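Long-range contact in type III secretion system effector HopBA1 (Pseudomonas syringae pv. aptata, PDB 5T09), which acts as a virulence factor that the Arabidopsis resistance protein RBA1 recognizes, enhancing RBA1 self-association and so triggering plant cell death: residues A[192-200]-A[226-234]. Numbering follows the deposited sequence.
Sequences GHFSNSKTD and ADEHSHIVI. With K (potassium ion), chain B.
With CG of His231 anti to its own carbonyl carbon (chi1 -62°) and the ring turned to chi2 95°, NE2 donates to Lys198 O at 2.6 Å, the oxygen lying 20° out of the ring plane. Histidine suits this buried place because its two ring nitrogens point in different directions, one able to donate and the other to accept: ND1 bonds Val210 N, so His231, just before strand 232-235, links the loop after strand 184-190 to the adjacent strand 209-214. The backbone answers in the reverse direction. Glu228 O accepts Lys198 N at 3.1 Å, from above its carbonyl plane, and more weakly Ser197 N at 2.7 Å. The extended Lys198 chain crosses Glu228 at about a right angle, its CB 3.5 Å from Glu228 CB. Ser197, small enough to be buried here, turns OG back onto Phe194 O. Ser195 CB sits over the centre of the His229 ring, a CH-pi contact; Asp227 CG lies over the opposite face, offset toward the rim. Aspartate suits this bend: Asp227 OD2 accepts His229 N at 3.0 Å, an Asx turn. Asp200 O, with the backbone O of Pro202 and of Met205, binds the potassium ion. His231 is probably the neutral NE2-H tautomer, a form that both backbone partners would favour.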
ATOM      1  N   GLY A 192       1.470  -1.043   9.782  1.00 43.59           N
ATOM      2  CA  GLY A 192       1.941  -0.408  11.001  1.00 45.38           C
ATOM      3  C   GLY A 192       2.206   1.077  10.834  1.00 44.37           C
ATOM      4  O   GLY A 192       2.131   1.837  11.800  1.00 47.72           O
ATOM      5  N   HIS A 193       2.511   1.511   9.613  1.00 41.22           N
ATOM      6  CA  HIS A 193       2.781   2.920   9.364  1.00 41.88           C
ATOM      7  C   HIS A 193       1.515   3.765   9.349  1.00 52.11           C
ATOM      8  O   HIS A 193       1.606   4.994   9.442  1.00 47.94           O
ATOM      9  CB  HIS A 193       3.526   3.080   8.036  1.00 40.20           C
ATOM     10  CG  HIS A 193       4.914   2.519   8.055  1.00 44.26           C
ATOM     11  ND1 HIS A 193       6.038   3.316   8.073  1.00 44.36           N
ATOM     12  CD2 HIS A 193       5.359   1.240   8.071  1.00 43.75           C
ATOM     13  CE1 HIS A 193       7.116   2.552   8.092  1.00 42.77           C
ATOM     14  NE2 HIS A 193       6.731   1.288   8.096  1.00 41.58           N
ATOM     15  N   PHE A 194       0.344   3.135   9.256  1.00 45.72           N
ATOM     16  CA  PHE A 194      -0.920   3.841   9.088  1.00 50.19           C
ATOM     17  C   PHE A 194      -1.807   3.757  10.328  1.00 45.37           C
ATOM     18  O   PHE A 194      -3.020   3.962  10.230  1.00 52.68           O
ATOM     19  CB  PHE A 194      -1.668   3.288   7.875  1.00 44.02           C
ATOM     20  CG  PHE A 194      -0.841   3.231   6.621  1.00 39.58           C
ATOM     21  CD1 PHE A 194       0.190   4.131   6.401  1.00 37.99           C
ATOM     22  CD2 PHE A 194      -1.098   2.273   5.655  1.00 37.52           C
ATOM     23  CE1 PHE A 194       0.947   4.072   5.247  1.00 44.84           C
ATOM     24  CE2 PHE A 194      -0.349   2.215   4.497  1.00 34.48           C
ATOM     25  CZ  PHE A 194       0.675   3.110   4.292  1.00 37.08           C
ATOM     26  N   SER A 195      -1.234   3.456  11.489  1.00 47.90           N
ATOM     27  CA  SER A 195      -2.022   3.396  12.710  1.00 57.35           C
ATOM     28  C   SER A 195      -2.474   4.796  13.124  1.00 59.75           C
ATOM     29  O   SER A 195      -1.938   5.810  12.672  1.00 53.50           O
ATOM     30  CB  SER A 195      -1.218   2.753  13.839  1.00 60.51           C
ATOM     31  OG  SER A 195      -0.078   3.531  14.157  1.00 73.91           O
ATOM     32  N   ASN A 196      -3.481   4.836  13.996  1.00 57.70           N
ATOM     33  CA  ASN A 196      -4.033   6.089  14.512  1.00 65.99           C
ATOM     34  C   ASN A 196      -4.289   7.080  13.378  1.00 68.21           C
ATOM     35  O   ASN A 196      -3.931   8.258  13.452  1.00 74.96           O
ATOM     36  CB  ASN A 196      -3.111   6.696  15.572  1.00 75.06           C
ATOM     37  CG  ASN A 196      -2.949   5.801  16.787  1.00 80.13           C
ATOM     38  OD1 ASN A 196      -3.879   5.633  17.573  1.00 87.81           O
ATOM     39  ND2 ASN A 196      -1.762   5.231  16.950  1.00 77.86           N
ATOM     40  N   SER A 197      -4.929   6.590  12.318  1.00 61.06           N
ATOM     41  CA  SER A 197      -5.132   7.360  11.097  1.00 62.44           C
ATOM     42  C   SER A 197      -6.580   7.773  10.876  1.00 60.66           C
ATOM     43  O   SER A 197      -6.882   8.380   9.844  1.00 57.55           O
ATOM     44  CB  SER A 197      -4.650   6.555   9.884  1.00 54.59           C
ATOM     45  OG  SER A 197      -5.414   5.368   9.735  1.00 58.33           O
ATOM     46  N   LYS A 198      -7.482   7.465  11.809  1.00 57.83           N
ATOM     47  CA  LYS A 198      -8.902   7.707  11.573  1.00 66.35           C
ATOM     48  C   LYS A 198      -9.179   9.186  11.342  1.00 65.98           C
ATOM     49  O   LYS A 198      -9.838   9.562  10.366  1.00 71.57           O
ATOM     50  CB  LYS A 198      -9.728   7.188  12.750  1.00 75.61           C
ATOM     51  CG  LYS A 198     -11.230   7.378  12.574  1.00 88.58           C
ATOM     52  CD  LYS A 198     -12.007   6.851  13.767  1.00103.93           C
ATOM     53  CE  LYS A 198     -13.501   7.064  13.586  1.00119.04           C
ATOM     54  NZ  LYS A 198     -14.278   6.685  14.799  1.00126.77           N
ATOM     55  N   THR A 199      -8.680  10.044  12.231  1.00 70.83           N
ATOM     56  CA  THR A 199      -9.057  11.453  12.189  1.00 79.94           C
ATOM     57  C   THR A 199      -8.440  12.159  10.987  1.00 74.42           C
ATOM     58  O   THR A 199      -9.135  12.873  10.253  1.00 73.90           O
ATOM     59  CB  THR A 199      -8.645  12.142  13.491  1.00 82.70           C
ATOM     60  OG1 THR A 199      -7.220  12.097  13.634  1.00 91.97           O
ATOM     61  CG2 THR A 199      -9.291  11.451  14.687  1.00 80.62           C
ATOM     62  N   ASP A 200      -7.134  11.968  10.759  1.00 65.19           N
ATOM     63  CA  ASP A 200      -6.429  12.761   9.758  1.00 70.65           C
ATOM     64  C   ASP A 200      -5.497  11.929   8.879  1.00 67.59           C
ATOM     65  O   ASP A 200      -4.585  12.490   8.259  1.00 60.42           O
ATOM     66  CB  ASP A 200      -5.624  13.871  10.443  1.00 89.19           C
ATOM     67  CG  ASP A 200      -5.839  15.229   9.804  1.00104.51           C
ATOM     68  OD1 ASP A 200      -5.967  15.293   8.563  1.00106.72           O
ATOM     69  OD2 ASP A 200      -5.885  16.233  10.545  1.00112.74           O
ATOM     70  N   ALA A 226     -13.489  -0.890  15.683  1.00 92.68           N
ATOM     71  CA  ALA A 226     -12.740  -1.442  16.809  1.00105.86           C
ATOM     72  C   ALA A 226     -11.656  -0.479  17.276  1.00117.13           C
ATOM     73  O   ALA A 226     -11.414  -0.346  18.483  1.00131.43           O
ATOM     74  CB  ALA A 226     -12.127  -2.787  16.422  1.00103.34           C
ATOM     75  N   ASP A 227     -10.996   0.200  16.341  1.00110.48           N
ATOM     76  CA  ASP A 227      -9.902   1.104  16.666  1.00113.24           C
ATOM     77  C   ASP A 227      -9.834   2.186  15.595  1.00125.00           C
ATOM     78  O   ASP A 227     -10.666   2.239  14.684  1.00138.68           O
ATOM     79  CB  ASP A 227      -8.585   0.333  16.786  1.00 95.94           C
ATOM     80  CG  ASP A 227      -8.309  -0.540  15.578  1.00 82.63           C
ATOM     81  OD1 ASP A 227      -8.718  -1.721  15.588  1.00 85.26           O
ATOM     82  OD2 ASP A 227      -7.687  -0.049  14.615  1.00 74.12           O
ATOM     83  N   GLU A 228      -8.833   3.059  15.713  1.00102.04           N
ATOM     84  CA  GLU A 228      -8.645   4.172  14.788  1.00 92.76           C
ATOM     85  C   GLU A 228      -7.421   3.977  13.896  1.00 71.01           C
ATOM     86  O   GLU A 228      -6.799   4.951  13.465  1.00 64.15           O
ATOM     87  CB  GLU A 228      -8.541   5.492  15.553  1.00117.95           C
ATOM     88  CG  GLU A 228      -7.514   5.498  16.677  1.00123.96           C
ATOM     89  CD  GLU A 228      -7.300   6.884  17.262  1.00115.18           C
ATOM     90  OE1 GLU A 228      -7.463   7.880  16.524  1.00103.18           O
ATOM     91  OE2 GLU A 228      -6.970   6.978  18.463  1.00114.01           O
ATOM     92  N   HIS A 229      -7.067   2.727  13.603  1.00 81.15           N
ATOM     93  CA  HIS A 229      -5.908   2.431  12.770  1.00 73.23           C
ATOM     94  C   HIS A 229      -6.261   2.291  11.292  1.00 51.84           C
ATOM     95  O   HIS A 229      -5.364   2.077  10.471  1.00 48.31           O
ATOM     96  CB  HIS A 229      -5.218   1.156  13.268  1.00 81.13           C
ATOM     97  CG  HIS A 229      -4.752   1.239  14.690  1.00 93.73           C
ATOM     98  ND1 HIS A 229      -5.003   2.330  15.495  1.00102.00           N
ATOM     99  CD2 HIS A 229      -4.051   0.365  15.451  1.00 98.17           C
ATOM    100  CE1 HIS A 229      -4.478   2.125  16.689  1.00109.47           C
ATOM    101  NE2 HIS A 229      -3.894   0.940  16.689  1.00105.65           N
ATOM    102  N   SER A 230      -7.536   2.413  10.936  1.00 53.56           N
ATOM    103  CA  SER A 230      -7.974   2.403   9.545  1.00 51.84           C
ATOM    104  C   SER A 230      -9.407   2.912   9.514  1.00 55.55           C
ATOM    105  O   SER A 230     -10.071   3.011  10.550  1.00 64.14           O
ATOM    106  CB  SER A 230      -7.886   1.007   8.927  1.00 51.38           C
ATOM    107  OG  SER A 230      -8.834   0.132   9.524  1.00 55.95           O
ATOM    108  N   HIS A 231      -9.880   3.231   8.312  1.00 52.49           N
ATOM    109  CA  HIS A 231     -11.254   3.678   8.121  1.00 56.51           C
ATOM    110  C   HIS A 231     -12.191   2.561   7.682  1.00 57.99           C
ATOM    111  O   HIS A 231     -13.345   2.526   8.117  1.00 61.49           O
ATOM    112  CB  HIS A 231     -11.303   4.809   7.093  1.00 60.53           C
ATOM    113  CG  HIS A 231     -10.552   6.035   7.509  1.00 58.13           C
ATOM    114  ND1 HIS A 231      -9.249   6.274   7.130  1.00 52.97           N
ATOM    115  CD2 HIS A 231     -10.918   7.088   8.279  1.00 60.10           C
ATOM    116  CE1 HIS A 231      -8.847   7.424   7.640  1.00 54.09           C
ATOM    117  NE2 HIS A 231      -9.840   7.937   8.344  1.00 60.16           N
ATOM    118  N   ILE A 232     -11.734   1.656   6.816  1.00 59.14           N
ATOM    119  CA  ILE A 232     -12.541   0.516   6.395  1.00 64.59           C
ATOM    120  C   ILE A 232     -11.680  -0.736   6.423  1.00 62.80           C
ATOM    121  O   ILE A 232     -10.466  -0.689   6.201  1.00 55.26           O
ATOM    122  CB  ILE A 232     -13.164   0.715   4.992  1.00 64.05           C
ATOM    123  CG1 ILE A 232     -12.085   0.922   3.927  1.00 70.75           C
ATOM    124  CG2 ILE A 232     -14.136   1.889   5.010  1.00 69.29           C
ATOM    125  CD1 ILE A 232     -12.613   0.796   2.509  1.00 74.28           C
ATOM    126  N   VAL A 233     -12.323  -1.865   6.705  1.00 61.86           N
ATOM    127  CA  VAL A 233     -11.666  -3.163   6.763  1.00 59.42           C
ATOM    128  C   VAL A 233     -12.219  -4.015   5.631  1.00 55.83           C
ATOM    129  O   VAL A 233     -13.439  -4.175   5.507  1.00 57.30           O
ATOM    130  CB  VAL A 233     -11.889  -3.851   8.122  1.00 66.71           C
ATOM    131  CG1 VAL A 233     -10.992  -5.079   8.244  1.00 66.47           C
ATOM    132  CG2 VAL A 233     -11.644  -2.879   9.267  1.00 66.39           C
ATOM    133  N   ILE A 234     -11.326  -4.548   4.805  1.00 50.35           N
ATOM    134  CA  ILE A 234     -11.692  -5.448   3.719  1.00 52.44           C
ATOM    135  C   ILE A 234     -11.511  -6.876   4.215  1.00 53.88           C
ATOM    136  O   ILE A 234     -10.427  -7.247   4.686  1.00 48.28           O
ATOM    137  CB  ILE A 234     -10.848  -5.180   2.461  1.00 51.71           C
ATOM    138  CG1 ILE A 234     -11.298  -3.869   1.808  1.00 53.28           C
ATOM    139  CG2 ILE A 234     -10.949  -6.352   1.473  1.00 51.22           C
ATOM    140  CD1 ILE A 234     -10.512  -3.475   0.573  1.00 54.97           C
TER
HETATM  141  K     K B 301      -2.005  13.074   8.658  1.00 51.21           K